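Local coordinates for gala protein type 1, 3 or 4 (Legionella pneumophila subsp. pneumophila, PDB 4XA9) that is a leucine-rich repeat protein that probably binds a small GTPase and may activate its GTP hydrolysis, at residues A[150-155]-A[173-178]; A[195-200]-A[219-224]. All coordinates share one frame; numbering follows the deposited sequence. Where two conformers were deposited one is given.

Overall arrangement
Contacts 1 and 2 join successive turns of one leucine-rich repeat solenoid, toward its C-terminal end. Contact 1 comes first along the chain and pairs 150-155 with 173-178, at the starts of helices 151-159 and 176-184; contact 2 pairs 195-200 with 219-224, in the loops that lead from strands 190-192 and 214-216 to helices 203-207 and 224-230. Their centres lie about 13 Å apart. The two touch directly where 173-178 meets 195-200: Thr199 OG1 lies a very short 2.4 Å from Asp176 OD2, a length to be taken with caution, and Val174 O lies 2.8 Å from Ala197 N, both probable hydrogen bonds. A continuous run of loops and helix beginnings follows the parallel strands, and each contact has residues reaching another protein chain.

Contact 1. Residues A[150-155]-A[173-178]; sequences LEDEGV and DVSDIG
Asp152 holds the beginning of helix 176-184 with both carboxylate oxygens. OD1 takes two backbone N-H groups from opposite faces of its plane: Ser175 N, 2.8 Å away on the syn side and 22° out of the plane, and Gly178 N, 2.9 Å away and well above it. Asp152 OD2 receives a very short bond, 2.5 Å, from Ser175 OG. Held between the backbone N and carbonyl carbon of its own residue (chi1 71°), that hydroxyl also serves as the N-cap, weakly accepting Ile177 N. The start of the helix would probably stabilise a charged Asp152. Beside the polar cluster Val155 CG1 and Val174 CG2 meet tip to tip at 3.6 Å, and Val155 CG2 lies 3.5 Å from Gly178 CA, an approach that depends on the glycine having no side chain. At the other end Glu151 CA makes a C-H...O contact of 3.4 Å with Asp173 O, and a water accepting from Asp152 N donates weakly to Asp152 OD2 and Asp173 O. Outside the two segments, Asp173 OD1 pairs with a basic side chain of another protein chain. An aspartate bonded to the next helix's N-cap and first turn, with valine packing, joins neighbouring helices of the leucine-rich repeat solenoid.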
loop_
_atom_site.group_PDB
_atom_site.type_symbol
_atom_site.label_atom_id
_atom_site.label_comp_id
_atom_site.label_asym_id
_atom_site.label_seq_id
_atom_site.Cartn_x
_atom_site.Cartn_y
_atom_site.Cartn_z
ATOM N N LEU A 150 -15.717 -2.830 -0.941
ATOM C CA LEU A 150 -16.911 -2.219 -0.370
ATOM C C LEU A 150 -18.066 -2.254 -1.357
ATOM O O LEU A 150 -19.226 -2.309 -0.957
ATOM C CB LEU A 150 -16.645 -0.766 0.033
ATOM C CG LEU A 150 -15.478 -0.465 0.973
ATOM C CD1 LEU A 150 -15.360 1.036 1.176
ATOM C CD2 LEU A 150 -15.659 -1.184 2.305
ATOM N N GLU A 151 -17.730 -2.194 -2.646
ATOM C CA GLU A 151 -18.718 -2.096 -3.720
ATOM C C GLU A 151 -19.591 -0.841 -3.592
ATOM O O GLU A 151 -19.454 -0.066 -2.647
ATOM C CB GLU A 151 -19.584 -3.362 -3.761
ATOM C CG GLU A 151 -18.807 -4.611 -4.160
ATOM C CD GLU A 151 -19.659 -5.872 -4.191
ATOM O OE1 GLU A 151 -20.410 -6.125 -3.222
ATOM O OE2 GLU A 151 -19.577 -6.611 -5.196
ATOM N N ASP A 152 -20.474 -0.636 -4.564
ATOM C CA ASP A 152 -21.346 0.534 -4.580
ATOM C C ASP A 152 -22.273 0.566 -3.372
ATOM O O ASP A 152 -22.425 1.604 -2.728
ATOM C CB ASP A 152 -22.170 0.560 -5.871
ATOM C CG ASP A 152 -21.321 0.847 -7.092
ATOM O OD1 ASP A 152 -20.457 1.745 -7.016
ATOM O OD2 ASP A 152 -21.502 0.164 -8.119
ATOM N N GLU A 153 -22.891 -0.571 -3.071
ATOM C CA GLU A 153 -23.789 -0.683 -1.923
ATOM C C GLU A 153 -23.092 -0.218 -0.642
ATOM O O GLU A 153 -23.670 0.503 0.176
ATOM C CB GLU A 153 -24.280 -2.124 -1.781
ATOM C CG GLU A 153 -25.199 -2.356 -0.597
ATOM C CD GLU A 153 -25.766 -3.764 -0.564
ATOM O OE1 GLU A 153 -26.026 -4.330 -1.649
ATOM O OE2 GLU A 153 -25.945 -4.309 0.545
ATOM N N GLY A 154 -21.832 -0.616 -0.493
ATOM C CA GLY A 154 -21.027 -0.196 0.635
ATOM C C GLY A 154 -20.853 1.306 0.792
ATOM O O GLY A 154 -21.137 1.852 1.859
ATOM N N VAL A 155 -20.379 1.978 -0.256
ATOM C CA VAL A 155 -20.092 3.405 -0.163
ATOM C C VAL A 155 -21.372 4.240 -0.216
ATOM O O VAL A 155 -21.395 5.388 0.232
ATOM C CB VAL A 155 -19.127 3.875 -1.278
ATOM C CG1 VAL A 155 -17.769 3.200 -1.124
ATOM C CG2 VAL A 155 -19.710 3.619 -2.657
ATOM N N ASP A 173 -13.666 -1.391 -5.410
ATOM C CA ASP A 173 -14.691 -1.834 -6.363
ATOM C C ASP A 173 -15.876 -0.869 -6.441
ATOM O O ASP A 173 -17.032 -1.289 -6.517
ATOM C CB ASP A 173 -15.179 -3.246 -6.012
ATOM C CG ASP A 173 -14.117 -4.308 -6.254
ATOM O OD1 ASP A 173 -13.380 -4.192 -7.254
ATOM O OD2 ASP A 173 -14.005 -5.248 -5.440
ATOM N N VAL A 174 -15.579 0.427 -6.438
ATOM C CA VAL A 174 -16.607 1.453 -6.555
ATOM C C VAL A 174 -16.810 1.863 -8.013
ATOM O O VAL A 174 -15.845 2.169 -8.719
ATOM C CB VAL A 174 -16.243 2.704 -5.727
ATOM C CG1 VAL A 174 -17.258 3.809 -5.954
ATOM C CG2 VAL A 174 -16.146 2.357 -4.255
ATOM N N SER A 175 -18.059 1.866 -8.471
ATOM C CA SER A 175 -18.362 2.373 -9.809
ATOM C C SER A 175 -19.033 3.740 -9.718
ATOM O O SER A 175 -19.089 4.332 -8.647
ATOM C CB SER A 175 -19.262 1.401 -10.575
ATOM O OG SER A 175 -20.573 1.403 -10.033
ATOM N N ASP A 176 -19.556 4.221 -10.846
ATOM C CA ASP A 176 -20.219 5.521 -10.906
ATOM C C ASP A 176 -21.406 5.605 -9.962
ATOM O O ASP A 176 -21.680 6.662 -9.402
ATOM C CB ASP A 176 -20.679 5.829 -12.333
ATOM C CG ASP A 176 -19.525 6.164 -13.261
ATOM O OD1 ASP A 176 -18.614 6.898 -12.828
ATOM O OD2 ASP A 176 -19.533 5.702 -14.423
ATOM N N ILE A 177 -22.105 4.487 -9.791
ATOM C CA ILE A 177 -23.257 4.413 -8.899
ATOM C C ILE A 177 -22.907 4.842 -7.476
ATOM O O ILE A 177 -23.617 5.638 -6.854
ATOM C CB ILE A 177 -23.831 2.985 -8.845
ATOM C CG1 ILE A 177 -24.151 2.483 -10.254
ATOM C CG2 ILE A 177 -25.055 2.931 -7.942
ATOM C CD1 ILE A 177 -25.142 3.340 -10.991
ATOM N N GLY A 178 -21.812 4.298 -6.961
ATOM C CA GLY A 178 -21.372 4.631 -5.619
ATOM C C GLY A 178 -20.788 6.025 -5.556
ATOM O O GLY A 178 -21.053 6.779 -4.623
HETATM O O HOH W 1 -20.289 -2.114 -6.943
#

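Contact 2. Residues A[195-200]-A[219-224]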
loop_
_atom_site.group_PDB
_atom_site.type_symbol
_atom_site.label_atom_id
_atom_site.label_comp_id
_atom_site.label_asym_id
_atom_site.label_seq_id
_atom_site.Cartn_x
_atom_site.Cartn_y
_atom_site.Cartn_z
ATOM N N LYS A 195 -8.223 4.226 -8.143
ATOM C CA LYS A 195 -8.134 2.748 -8.500
ATOM C C LYS A 195 -9.503 2.020 -8.463
ATOM O O LYS A 195 -9.624 0.921 -7.909
ATOM C CB LYS A 195 -7.108 2.040 -7.735
ATOM C CG LYS A 195 -6.443 0.856 -8.357
ATOM C CD LYS A 195 -5.476 1.234 -9.423
ATOM C CE LYS A 195 -4.695 0.035 -9.874
ATOM N NZ LYS A 195 -3.327 0.117 -9.316
ATOM N N ASN A 196 -10.580 2.653 -8.867
ATOM C CA ASN A 196 -11.898 2.083 -8.857
ATOM C C ASN A 196 -12.390 2.001 -10.326
ATOM O O ASN A 196 -11.623 1.912 -11.185
ATOM C CB ASN A 196 -12.837 2.875 -7.973
ATOM C CG ASN A 196 -12.666 2.561 -6.495
ATOM O OD1 ASN A 196 -12.627 1.435 -6.105
ATOM N ND2 ASN A 196 -12.536 3.585 -5.706
ATOM N N ALA A 197 -13.683 2.027 -10.563
ATOM C CA ALA A 197 -14.210 1.987 -11.928
ATOM C C ALA A 197 -15.049 3.217 -12.224
ATOM O O ALA A 197 -16.117 3.118 -12.822
ATOM C CB ALA A 197 -15.034 0.728 -12.153
ATOM N N ILE A 198 -14.568 4.375 -11.799
ATOM C CA ILE A 198 -15.333 5.608 -11.932
ATOM C C ILE A 198 -15.090 6.259 -13.292
ATOM O O ILE A 198 -13.956 6.308 -13.771
ATOM C CB ILE A 198 -14.984 6.568 -10.782
ATOM C CG1 ILE A 198 -15.309 5.891 -9.444
ATOM C CG2 ILE A 198 -15.717 7.888 -10.913
ATOM C CD1 ILE A 198 -14.957 6.712 -8.247
ATOM N N THR A 199 -16.154 6.746 -13.926
ATOM C CA THR A 199 -16.019 7.331 -15.263
ATOM C C THR A 199 -16.424 8.797 -15.283
ATOM O O THR A 199 -16.663 9.399 -14.235
ATOM C CB THR A 199 -16.870 6.582 -16.314
ATOM O OG1 THR A 199 -18.260 6.870 -16.103
ATOM C CG2 THR A 199 -16.637 5.081 -16.222
ATOM N N ASP A 200 -16.505 9.360 -16.487
ATOM C CA ASP A 200 -16.958 10.736 -16.677
ATOM C C ASP A 200 -18.376 10.962 -16.161
ATOM O O ASP A 200 -18.754 12.088 -15.861
ATOM C CB ASP A 200 -16.898 11.128 -18.161
ATOM C CG ASP A 200 -15.482 11.307 -18.661
ATOM O OD1 ASP A 200 -14.562 11.460 -17.827
ATOM O OD2 ASP A 200 -15.288 11.308 -19.892
ATOM N N SER A 219 -6.320 6.978 -11.399
ATOM C CA SER A 219 -6.398 5.618 -11.921
ATOM C C SER A 219 -7.819 5.082 -11.989
ATOM O O SER A 219 -8.095 3.970 -11.537
ATOM C CB SER A 219 -5.536 4.678 -11.077
ATOM O OG SER A 219 -4.174 5.046 -11.167
ATOM N N ASN A 220 -8.724 5.890 -12.527
ATOM C CA ASN A 220 -10.058 5.426 -12.844
ATOM C C ASN A 220 -10.211 5.435 -14.363
ATOM O O ASN A 220 -9.236 5.190 -15.074
ATOM C CB ASN A 220 -11.120 6.286 -12.156
ATOM C CG ASN A 220 -11.292 5.932 -10.679
ATOM O OD1 ASN A 220 -11.898 4.918 -10.352
ATOM N ND2 ASN A 220 -10.790 6.781 -9.792
ATOM N N GLN A 221 -11.412 5.724 -14.859
ATOM C CA GLN A 221 -11.666 5.712 -16.300
ATOM C C GLN A 221 -12.040 7.107 -16.811
ATOM O O GLN A 221 -12.637 7.251 -17.875
ATOM C CB GLN A 221 -12.785 4.725 -16.638
ATOM C CG GLN A 221 -12.539 3.300 -16.172
ATOM C CD GLN A 221 -13.756 2.409 -16.380
ATOM O OE1 GLN A 221 -14.585 2.655 -17.259
ATOM N NE2 GLN A 221 -13.876 1.374 -15.553
ATOM N N ILE A 222 -11.697 8.131 -16.040
ATOM C CA ILE A 222 -12.092 9.496 -16.364
ATOM C C ILE A 222 -11.312 9.993 -17.585
ATOM O O ILE A 222 -10.120 9.721 -17.713
ATOM C CB ILE A 222 -11.879 10.412 -15.141
ATOM C CG1 ILE A 222 -12.741 9.910 -13.977
ATOM C CG2 ILE A 222 -12.184 11.867 -15.468
ATOM C CD1 ILE A 222 -12.498 10.632 -12.661
ATOM N N THR A 223 -11.990 10.688 -18.498
ATOM C CA THR A 223 -11.327 11.208 -19.692
ATOM C C THR A 223 -11.079 12.706 -19.549
ATOM O O THR A 223 -11.312 13.275 -18.486
ATOM C CB THR A 223 -12.153 10.950 -20.970
ATOM O OG1 THR A 223 -13.282 11.835 -21.006
ATOM C CG2 THR A 223 -12.636 9.507 -21.019
ATOM N N ALA A 224 -10.604 13.342 -20.619
ATOM C CA ALA A 224 -10.357 14.782 -20.595
ATOM C C ALA A 224 -11.657 15.566 -20.422
ATOM O O ALA A 224 -11.653 16.680 -19.903
ATOM C CB ALA A 224 -9.642 15.223 -21.860
HETATM O O HOH W 2 -9.084 1.073 -11.366
HETATM O O HOH W 3 -10.862 1.212 -13.877
HETATM O O HOH W 4 -15.182 8.094 -18.760
#
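Asn220 turns its amide back onto the backbone of Asn196 and Ile198, forming one rung of the asparagine ladder of a leucine-rich repeat protein. Its CG stands beside its own backbone N (chi1 -79°), which brings OD1 over the preceding loop. There OD1 accepts a nearly straight bond from Ile198 N at 3.1 Å, the donor lying 40° above the carbonyl plane, and a weak, bent one from Asn196 N. ND2 bonds to Leu193 O and Leu217 O, so both ends of this buried amide are satisfied and its flip is fixed. The rung recurs on either side: Asn196 OD1 takes Cys172 N and Val174 N, and Asn244 OD1 takes Asn220 N and Ile222 N. Between the loops Gln221 N gives Ile198 O a bond of 2.8 Å. The Gln221 side chain, extended beyond CG, runs alongside Thr199 and points the same way, OE1 3.3 Å from Thr199 CG2 and NE2 3.6 Å from Ala197 CB. Farther on, Asp200 crosses Thr223 at about a right angle. Asp200 OD1 is met on its syn side by Thr223 N at 2.8 Å, while OD2 lies a very short 2.4 Å from its donor, Thr223 OG1. That hydroxyl stands between the backbone N and the carbonyl carbon (chi1 74°), where it also caps Ala225 N as the helix N-cap. Ile222 CG2 packs 3.4 Å from Asp200 OD1. A water closes the seam nearby, accepting from Asp200 N and donating to Gln221 O at 2.8 Å.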